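Local coordinates for protein phosphonate monoester hydrolase (Ruegeria pomeroyi, PDB 4UPK) that is a four-chain hydrolase of the sulfatase family, in the alkaline phosphatase clan, with a mixed beta sheet at its core, at residues A[92-97]-A[409-414]; A[76-81]-A[389-394]; A[335-340]-A[373-378]; A[121-126]-A[230-235]. All coordinates share one frame; numbering follows the deposited sequence.

Interaction 1 (A[92-97]-A[409-414])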
# COMPACT_ATOMS: atom_id res chain seq x y z
N GLY A 92 -2.34 17.37 14.95
CA GLY A 92 -2.26 18.81 14.69
C GLY A 92 -3.39 19.33 13.81
O GLY A 92 -3.31 20.46 13.30
N GLN A 93 -4.48 18.54 13.67
CA GLN A 93 -5.64 18.87 12.84
C GLN A 93 -6.91 19.01 13.66
O GLN A 93 -7.07 18.34 14.68
CB GLN A 93 -5.91 17.77 11.79
CG GLN A 93 -4.75 17.43 10.87
CD GLN A 93 -5.12 16.37 9.86
OE1 GLN A 93 -6.29 16.12 9.55
NE2 GLN A 93 -4.13 15.75 9.27
N TYR A 94 -7.86 19.81 13.16
CA TYR A 94 -9.19 19.94 13.75
C TYR A 94 -9.93 18.61 13.49
O TYR A 94 -9.60 17.91 12.53
CB TYR A 94 -9.96 21.10 13.07
CG TYR A 94 -9.44 22.48 13.42
CD1 TYR A 94 -9.61 23.01 14.69
CD2 TYR A 94 -8.88 23.29 12.44
CE1 TYR A 94 -9.18 24.30 15.00
CE2 TYR A 94 -8.41 24.57 12.74
CZ TYR A 94 -8.57 25.07 14.02
OH TYR A 94 -8.08 26.32 14.32
N ALA A 95 -10.89 18.25 14.34
CA ALA A 95 -11.71 17.05 14.21
C ALA A 95 -12.44 17.04 12.86
O ALA A 95 -12.69 15.95 12.36
CB ALA A 95 -12.72 16.98 15.36
N MET A 96 -12.77 18.25 12.27
CA MET A 96 -13.43 18.37 10.95
C MET A 96 -12.53 17.85 9.83
O MET A 96 -13.00 17.46 8.78
CB MET A 96 -13.96 19.81 10.66
CG MET A 96 -12.91 20.91 10.67
SD MET A 96 -13.69 22.55 10.53
CE MET A 96 -12.25 23.58 10.68
N ASN A 97 -11.22 17.81 10.10
CA ASN A 97 -10.22 17.32 9.17
C ASN A 97 -9.77 15.88 9.47
O ASN A 97 -9.78 15.03 8.55
CB ASN A 97 -9.05 18.30 9.09
CG ASN A 97 -9.45 19.58 8.39
OD1 ASN A 97 -10.34 19.59 7.54
ND2 ASN A 97 -8.83 20.68 8.74
N ALA A 409 -1.15 19.20 6.05
CA ALA A 409 -2.35 18.66 6.71
C ALA A 409 -2.57 19.26 8.12
O ALA A 409 -3.71 19.34 8.58
CB ALA A 409 -2.23 17.14 6.81
N VAL A 410 -1.48 19.69 8.78
CA VAL A 410 -1.51 20.27 10.12
C VAL A 410 -2.17 21.66 10.10
O VAL A 410 -1.67 22.60 9.46
CB VAL A 410 -0.11 20.24 10.81
CG1 VAL A 410 -0.09 21.00 12.12
CG2 VAL A 410 0.37 18.80 11.02
N ASP A 411 -3.31 21.76 10.80
CA ASP A 411 -4.10 23.00 10.95
C ASP A 411 -3.49 23.95 11.98
O ASP A 411 -3.68 25.16 11.88
CB ASP A 411 -5.54 22.67 11.36
CG ASP A 411 -6.34 21.91 10.32
OD1 ASP A 411 -6.32 22.32 9.14
OD2 ASP A 411 -7.03 20.95 10.70
N GLY A 412 -2.79 23.38 12.98
CA GLY A 412 -2.13 24.12 14.04
C GLY A 412 -0.92 24.88 13.59
O GLY A 412 -0.35 24.60 12.54
N ARG A 413 -0.52 25.86 14.40
CA ARG A 413 0.63 26.72 14.14
C ARG A 413 1.61 26.65 15.32
O ARG A 413 1.20 26.60 16.48
CB ARG A 413 0.18 28.16 13.89
CG ARG A 413 -0.58 28.35 12.58
CD ARG A 413 -1.01 29.79 12.36
NE ARG A 413 0.12 30.72 12.29
CZ ARG A 413 -0.00 32.04 12.23
NH1 ARG A 413 -1.21 32.60 12.20
NH2 ARG A 413 1.07 32.81 12.21
N SER A 414 2.91 26.64 15.00
CA SER A 414 3.99 26.60 15.98
C SER A 414 3.89 27.73 17.02
O SER A 414 3.68 28.90 16.66
CB SER A 414 5.34 26.65 15.28
OG SER A 414 6.42 26.59 16.20
O HOH W 1 -5.52 26.71 13.44
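Asp411 points its carboxylate into the bend formed by Gln93, Tyr94 and Asn97, and a single oxygen there takes two bonds. Tyr94 N donates to the anti lone pair of Asp411 OD2 at 2.8 Å. Asn97 ND2 reaches the same Asp411 OD2 on its syn side at 2.7 Å, with the oxygen close to the Asn97 amide plane. Asp411 CB lies 3.6 Å from Tyr94 CD2, and with CG anti to the carbonyl carbon (chi1 -65°) the carboxylate swings in toward Tyr94 N and Asn97. Arg536 pairs with Asp411 OD1, which probably helps keep the buried acid ionised. This lies where the chain leaves helix 82-91 and starts the short helix 95-98: Gly92 has positive phi just beyond the first helix, and Tyr94 is the N-cap residue of the second. The Gly92 carbonyl faces the turn of 409-414, where Gly412 N bonds Gly92 O at 3.0 Å and Asp411 N adds a weaker, bent bond. Gln93 lies alongside Ala409, its CG 3.2 Å from Ala409 O. The packing is looser toward the Tyr94 hydroxyl, where a water bridges the segments, donating to Tyr94 OH (2.7 Å) and Asp411 O (2.9 Å); Tyr94 OH also bonds Glu390. Asn97 is partly exposed, as is Arg413, whose side chain leads away to a salt bridge with Asp426.

Interaction 2 (A[76-81]-A[389-394]); sequences YSVTNP and TESIDL
Val78 sits against Glu390, Ser391 and Ile392, and its two methyls lean mainly on different side chains. Val78 CG1 lies 3.6 Å from Glu390 CB, while Val78 CG2 meets Ile392 CG2 at 3.5 Å, the side chains crossing at about a right angle in both pairs. Between them Ser391 OG accepts from Val78 N at 3.1 Å; chi1 of 60° sets this hydroxyl between the serine's own backbone N and carbonyl carbon, facing the loop. A water bridges the two serines, 2.7 Å from Ser391 OG and donating to Ser77 OG. The next layer is backbone: Tyr76 N donates to Thr389 O at 3.1 Å, and Ser391 N returns a bond to Tyr76 O. Asp393 OD2 takes Glu390 N from above its carboxylate plane (61° out of it), tying the 3-10 turn back to the strand end. Farther out, Glu390 OE1 is held by Tyr94 and OE2 by Phe432 N, and Ser77 OG bonds Ser85. The pattern is that of neighbouring parallel strands, 70-76 and 388-390, joined at their C-terminal ends in the mixed sheet; the first runs on through this loop to helix 82-91, which opens with the Cys-Gly-Pro-Ser-Arg sequence matching the C-X-P-X-R signature of sulfatases.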
# COMPACT_ATOMS: atom_id res chain seq x y z
N TYR A 76 -7.04 26.01 24.71
CA TYR A 76 -8.26 25.21 24.62
C TYR A 76 -8.12 23.99 23.76
O TYR A 76 -7.47 24.04 22.72
CB TYR A 76 -9.42 26.10 24.09
CG TYR A 76 -9.81 27.21 25.04
CD1 TYR A 76 -9.11 28.41 25.06
CD2 TYR A 76 -10.88 27.06 25.92
CE1 TYR A 76 -9.39 29.40 26.02
CE2 TYR A 76 -11.19 28.07 26.85
CZ TYR A 76 -10.44 29.23 26.88
OH TYR A 76 -10.73 30.25 27.76
N SER A 77 -8.75 22.89 24.20
CA SER A 77 -8.83 21.66 23.42
C SER A 77 -9.74 21.99 22.19
O SER A 77 -10.73 22.70 22.36
CB SER A 77 -9.46 20.55 24.26
OG SER A 77 -9.55 19.37 23.48
N VAL A 78 -9.39 21.53 20.97
CA VAL A 78 -10.20 21.80 19.77
C VAL A 78 -11.33 20.80 19.60
O VAL A 78 -12.19 20.96 18.73
CB VAL A 78 -9.38 21.99 18.46
CG1 VAL A 78 -8.24 22.98 18.66
CG2 VAL A 78 -8.87 20.66 17.91
N THR A 79 -11.33 19.74 20.42
CA THR A 79 -12.38 18.74 20.36
C THR A 79 -12.48 17.92 21.61
O THR A 79 -11.59 17.99 22.45
CB THR A 79 -12.39 17.92 19.04
OG1 THR A 79 -13.59 17.16 18.96
CG2 THR A 79 -11.19 17.04 18.90
N ASN A 80 -13.55 17.14 21.71
CA ASN A 80 -13.83 16.27 22.83
C ASN A 80 -14.69 15.05 22.39
O ASN A 80 -15.40 15.13 21.36
CB ASN A 80 -14.54 17.06 23.93
CG ASN A 80 -13.66 17.41 25.08
OD1 ASN A 80 -12.96 16.56 25.62
ND2 ASN A 80 -13.73 18.64 25.54
N PRO A 81 -14.61 13.91 23.12
CA PRO A 81 -13.81 13.65 24.34
C PRO A 81 -12.38 13.19 24.07
O PRO A 81 -11.76 13.64 23.11
CB PRO A 81 -14.69 12.68 25.14
CG PRO A 81 -15.67 12.08 24.13
CD PRO A 81 -15.42 12.74 22.79
N THR A 389 -4.61 30.03 22.21
CA THR A 389 -3.83 28.91 21.70
C THR A 389 -4.72 27.69 21.68
O THR A 389 -5.71 27.63 22.41
CB THR A 389 -2.46 28.74 22.42
OG1 THR A 389 -2.66 28.47 23.80
CG2 THR A 389 -1.54 29.97 22.26
N GLU A 390 -4.42 26.75 20.77
CA GLU A 390 -5.21 25.55 20.56
C GLU A 390 -4.36 24.30 20.70
O GLU A 390 -3.15 24.35 20.48
CB GLU A 390 -5.88 25.61 19.18
CG GLU A 390 -7.00 26.64 19.13
CD GLU A 390 -7.68 26.81 17.79
OE1 GLU A 390 -7.20 26.20 16.82
OE2 GLU A 390 -8.68 27.55 17.72
N SER A 391 -5.01 23.18 21.05
CA SER A 391 -4.35 21.88 21.26
C SER A 391 -3.58 21.38 20.03
O SER A 391 -2.60 20.65 20.16
CB SER A 391 -5.37 20.85 21.73
OG SER A 391 -6.39 20.68 20.77
N ILE A 392 -4.02 21.81 18.83
CA ILE A 392 -3.44 21.48 17.53
C ILE A 392 -2.10 22.19 17.27
O ILE A 392 -1.40 21.84 16.34
CB ILE A 392 -4.47 21.72 16.40
CG1 ILE A 392 -4.94 23.20 16.36
CG2 ILE A 392 -5.63 20.73 16.52
CD1 ILE A 392 -5.59 23.62 15.06
N ASP A 393 -1.75 23.19 18.12
CA ASP A 393 -0.51 23.96 18.04
C ASP A 393 0.70 23.23 18.64
O ASP A 393 1.83 23.68 18.48
CB ASP A 393 -0.68 25.32 18.75
CG ASP A 393 -1.73 26.24 18.17
OD1 ASP A 393 -2.15 26.02 16.99
OD2 ASP A 393 -2.13 27.19 18.87
N LEU A 394 0.47 22.10 19.33
CA LEU A 394 1.55 21.37 20.00
C LEU A 394 2.45 20.59 19.04
O LEU A 394 3.67 20.78 19.07
CB LEU A 394 0.98 20.52 21.14
CG LEU A 394 0.84 21.18 22.52
CD1 LEU A 394 -0.02 22.42 22.50
CD2 LEU A 394 0.22 20.22 23.50
O HOH W 2 -7.56 18.36 21.38

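Interaction 3 (A[335-340]-A[373-378])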
# COMPACT_ATOMS: atom_id res chain seq x y z
N GLY A 335 21.68 15.88 33.83
CA GLY A 335 22.10 17.07 33.10
C GLY A 335 21.42 17.19 31.75
O GLY A 335 22.01 17.69 30.79
N GLN A 336 20.17 16.71 31.67
CA GLN A 336 19.36 16.70 30.45
C GLN A 336 18.22 17.72 30.47
O GLN A 336 17.57 17.89 29.45
CB GLN A 336 18.80 15.30 30.19
CG GLN A 336 19.85 14.25 29.79
CD GLN A 336 19.15 12.93 29.52
OE1 GLN A 336 18.98 12.52 28.36
NE2 GLN A 336 18.64 12.28 30.56
N TYR A 337 17.99 18.42 31.59
CA TYR A 337 16.94 19.41 31.75
C TYR A 337 17.04 20.62 30.82
O TYR A 337 16.05 20.98 30.18
CB TYR A 337 16.86 19.84 33.22
CG TYR A 337 15.79 20.86 33.55
CD1 TYR A 337 14.47 20.47 33.74
CD2 TYR A 337 16.11 22.20 33.75
CE1 TYR A 337 13.49 21.40 34.09
CE2 TYR A 337 15.14 23.14 34.11
CZ TYR A 337 13.83 22.73 34.28
OH TYR A 337 12.87 23.65 34.63
N ASP A 338 18.22 21.26 30.75
CA ASP A 338 18.42 22.46 29.92
C ASP A 338 18.39 22.18 28.41
O ASP A 338 17.99 23.06 27.67
CB ASP A 338 19.70 23.23 30.31
CG ASP A 338 19.82 23.61 31.78
OD1 ASP A 338 18.79 23.93 32.41
OD2 ASP A 338 20.96 23.68 32.27
N ASP A 339 18.75 20.94 27.98
CA ASP A 339 18.79 20.49 26.57
C ASP A 339 17.49 19.75 26.11
O ASP A 339 17.53 19.03 25.10
CB ASP A 339 20.01 19.56 26.35
CG ASP A 339 21.39 20.21 26.38
OD1 ASP A 339 21.46 21.47 26.37
OD2 ASP A 339 22.39 19.47 26.35
N THR A 340 16.36 19.93 26.84
CA THR A 340 15.09 19.24 26.55
C THR A 340 13.91 20.19 26.32
O THR A 340 13.67 21.11 27.12
CB THR A 340 14.78 18.21 27.66
OG1 THR A 340 15.87 17.30 27.74
CG2 THR A 340 13.47 17.41 27.44
N ILE A 373 2.33 24.33 29.62
CA ILE A 373 3.64 24.82 30.04
C ILE A 373 4.62 24.28 29.03
O ILE A 373 4.63 23.08 28.74
CB ILE A 373 4.07 24.44 31.50
CG1 ILE A 373 2.96 24.76 32.56
CG2 ILE A 373 5.41 25.11 31.88
CD1 ILE A 373 3.07 23.96 33.89
N ILE A 374 5.43 25.18 28.46
CA ILE A 374 6.45 24.79 27.52
C ILE A 374 7.79 25.35 27.97
O ILE A 374 7.95 26.56 28.13
CB ILE A 374 6.12 25.12 26.03
CG1 ILE A 374 4.79 24.42 25.58
CG2 ILE A 374 7.31 24.76 25.11
CD1 ILE A 374 4.31 24.75 24.11
N ARG A 375 8.76 24.45 28.18
CA ARG A 375 10.12 24.85 28.49
C ARG A 375 11.01 24.41 27.35
O ARG A 375 10.99 23.25 26.93
CB ARG A 375 10.64 24.26 29.81
CG ARG A 375 11.79 25.11 30.34
CD ARG A 375 12.53 24.49 31.48
NE ARG A 375 13.69 25.31 31.86
CZ ARG A 375 14.87 25.29 31.26
NH1 ARG A 375 15.09 24.50 30.21
NH2 ARG A 375 15.85 26.08 31.69
N ALA A 376 11.79 25.34 26.84
CA ALA A 376 12.73 25.08 25.77
C ALA A 376 14.02 25.80 26.13
O ALA A 376 13.95 26.90 26.68
CB ALA A 376 12.18 25.62 24.46
N PRO A 377 15.21 25.23 25.84
CA PRO A 377 16.46 25.98 26.09
C PRO A 377 16.42 27.36 25.43
O PRO A 377 16.08 27.48 24.25
CB PRO A 377 17.56 25.09 25.46
CG PRO A 377 16.85 24.08 24.63
CD PRO A 377 15.48 23.91 25.22
N GLY A 378 16.68 28.40 26.23
CA GLY A 378 16.66 29.79 25.78
C GLY A 378 15.31 30.49 25.83
O GLY A 378 15.19 31.61 25.32
O HOH W 3 13.79 22.19 29.51
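Flat-group packing comes first: the guanidinium of Arg375 lies against the ring of Tyr337. Tyr337 CE2 is 3.4 Å above one face of the guanidinium, offset toward its rim, and the two planes are 38° apart, so the groups lean on each other without a parallel stack. Arg375 reaches this position by an extended chain whose CG is anti to the backbone N (chi1 -158°), which brings Arg375 CD to 3.3 Å from Tyr337 OH. Tyr337 OH and Arg375 NE are close but poorly aligned for bonding; both turn instead to Asp68, the hydroxyl by a hydrogen bond and the arginine by a salt bridge.

Charge adds a weaker term. Asp338 OD1 stands 3.7 Å from Arg375 NH2, a long salt bridge in which the oxygen lies well out of the guanidinium plane and no N-H is aimed at it.

A water-mediated link runs from the NH1 end of the arginine. One water accepts from Arg375 NH1 at 2.7 Å and donates to both Tyr337 O and Thr340 O, the first and last residues of a type I turn, each at 2.6 Å.

Van der Waals packing is found at the surface, where Pro377 CB comes to 3.0 Å from Asp338 O, a tight approach. Here the turn before strand 340-346 meets the end of its antiparallel partner, strand 372-375. With Asp68, a bridging water and a distant Asp338 around it, the arginine's positive charge is probably balanced mainly by Asp68, while Tyr337 supplies a surface that limits how the guanidinium can turn.

Interaction 4 (A[121-126]-A[230-235]); sequences AGYLPL and GQNWFA
Tyr123 lays its ring along the backbone of Asn232, Trp233 and Phe234. CB points toward the facing segment, and with CG anti to the carbonyl carbon (chi1 -72°) one side of the ring runs beside that chain. Tyr123 CD2 comes first, 3.8 Å from Phe234 CB and as near to the Asn232 carbonyl. Beyond it Tyr123 CE2 touches Asn232 CB and Trp233 O, each at 3.7 Å. Tyr123 CZ has only a looser neighbour in the same Asn232 CB. At the tip, Tyr123 OH is 4.0 Å from Asn232 ND2, and ring and amide planes are just 17° apart; the hydroxyl's bond goes to Ser34 O, while Asn232 OD1 accepts from Ser34 N and Gln33 N. The other edge of the ring meets Ala121 CB in plane, next to Gly122, which ends helix 114-120 in a Schellman motif. From here the segments enter the mixed sheet as neighbouring parallel strands, 125-127 and 234-239. Leu126 N donates to Phe234 O at 2.7 Å in a nearly straight bond (169°), and Ala235 CA makes a CH...O contact with Leu126 O. The Phe234 ring and Pro125 meet obliquely, with Phe234 CD2 3.6 Å from Pro125 CB; Met118 of helix 114-120 also touches Phe234. Before the strands close up, a water links the segments, accepting from Leu124 N and donating to Asn232 O at 2.6 Å. Leu124, partly exposed, packs on Pro145 of the third subunit.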
# COMPACT_ATOMS: atom_id res chain seq x y z
N ALA A 121 12.67 12.48 11.48
CA ALA A 121 13.73 13.24 12.14
C ALA A 121 14.76 12.32 12.87
O ALA A 121 15.74 12.81 13.44
CB ALA A 121 13.13 14.25 13.11
N GLY A 122 14.54 10.99 12.81
CA GLY A 122 15.42 9.98 13.38
C GLY A 122 15.12 9.57 14.81
O GLY A 122 15.90 8.84 15.42
N TYR A 123 13.98 10.02 15.34
CA TYR A 123 13.55 9.70 16.70
C TYR A 123 12.72 8.43 16.78
O TYR A 123 11.92 8.14 15.89
CB TYR A 123 12.71 10.85 17.27
CG TYR A 123 13.49 12.09 17.63
CD1 TYR A 123 13.68 13.11 16.70
CD2 TYR A 123 13.98 12.29 18.92
CE1 TYR A 123 14.38 14.27 17.03
CE2 TYR A 123 14.69 13.44 19.26
CZ TYR A 123 14.89 14.43 18.31
OH TYR A 123 15.55 15.58 18.65
N LEU A 124 12.89 7.68 17.89
CA LEU A 124 12.05 6.54 18.19
C LEU A 124 11.06 7.07 19.23
O LEU A 124 11.48 7.35 20.36
CB LEU A 124 12.83 5.32 18.71
CG LEU A 124 11.98 4.06 19.03
CD1 LEU A 124 11.50 3.37 17.77
CD2 LEU A 124 12.74 3.08 19.86
N PRO A 125 9.78 7.30 18.87
CA PRO A 125 8.82 7.85 19.84
C PRO A 125 8.47 6.83 20.93
O PRO A 125 7.83 5.82 20.66
CB PRO A 125 7.61 8.26 18.97
CG PRO A 125 8.07 8.13 17.55
CD PRO A 125 9.12 7.07 17.57
N LEU A 126 8.95 7.08 22.15
CA LEU A 126 8.72 6.16 23.27
C LEU A 126 7.42 6.48 23.96
O LEU A 126 7.20 7.62 24.37
CB LEU A 126 9.89 6.20 24.25
CG LEU A 126 11.30 6.00 23.65
CD1 LEU A 126 12.37 6.43 24.61
CD2 LEU A 126 11.51 4.57 23.17
N GLY A 230 21.99 10.80 26.75
CA GLY A 230 23.09 11.02 25.81
C GLY A 230 22.62 11.04 24.37
O GLY A 230 23.06 11.88 23.59
N GLN A 231 21.72 10.11 24.02
CA GLN A 231 21.12 10.01 22.69
C GLN A 231 19.90 10.94 22.62
O GLN A 231 19.41 11.37 23.66
CB GLN A 231 20.69 8.56 22.40
CG GLN A 231 21.78 7.70 21.76
CD GLN A 231 22.87 7.20 22.69
OE1 GLN A 231 22.66 6.95 23.89
NE2 GLN A 231 24.06 6.98 22.14
N ASN A 232 19.46 11.29 21.41
CA ASN A 232 18.29 12.16 21.25
C ASN A 232 17.04 11.32 21.43
O ASN A 232 16.79 10.42 20.63
CB ASN A 232 18.30 12.87 19.90
CG ASN A 232 19.33 13.96 19.77
OD1 ASN A 232 20.07 14.28 20.69
ND2 ASN A 232 19.37 14.56 18.60
N TRP A 233 16.30 11.56 22.51
CA TRP A 233 15.09 10.79 22.76
C TRP A 233 13.84 11.63 22.69
O TRP A 233 13.89 12.85 22.85
CB TRP A 233 15.18 9.96 24.09
CG TRP A 233 15.56 10.74 25.30
CD1 TRP A 233 16.77 10.72 25.93
CD2 TRP A 233 14.72 11.59 26.08
NE1 TRP A 233 16.74 11.55 27.02
CE2 TRP A 233 15.50 12.10 27.14
CE3 TRP A 233 13.37 12.02 25.97
CZ2 TRP A 233 14.99 13.01 28.08
CZ3 TRP A 233 12.87 12.90 26.91
CH2 TRP A 233 13.67 13.37 27.96
N PHE A 234 12.70 10.96 22.43
CA PHE A 234 11.35 11.49 22.41
C PHE A 234 10.50 10.53 23.27
O PHE A 234 10.28 9.37 22.88
CB PHE A 234 10.81 11.62 20.97
CG PHE A 234 9.36 12.01 20.80
CD1 PHE A 234 8.73 12.84 21.72
CD2 PHE A 234 8.64 11.59 19.68
CE1 PHE A 234 7.38 13.20 21.55
CE2 PHE A 234 7.30 11.95 19.52
CZ PHE A 234 6.68 12.77 20.44
N ALA A 235 10.08 11.01 24.45
CA ALA A 235 9.28 10.25 25.40
C ALA A 235 7.95 10.92 25.59
O ALA A 235 7.88 12.15 25.80
CB ALA A 235 10.00 10.12 26.74
O HOH W 4 15.44 8.40 19.61

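Interactions 1 and 2 form one buried region, their centres 9 Å apart: Tyr94 OH is 2.6 Å from Glu390 OE1, Arg413 N is 3.1 Å from Asp393 OD1, and Ile392 CD1 packs 3.5 Å from Tyr94 CZ. Helix 82-91 runs between their first segments, from the loop of 76-81 to Gly92. Interactions 3 and 4 pair up likewise, with centres 15 Å apart, through Gln336 OE1 and Trp233 NE1 at 2.8 Å. Interactions 2, 3 and 4 all belong to the same mixed sheet, yet the two pairs do not touch: the nearest atoms of interactions 2 and 3 are about 5 Å apart, those of 1 and 4 about 12 Å.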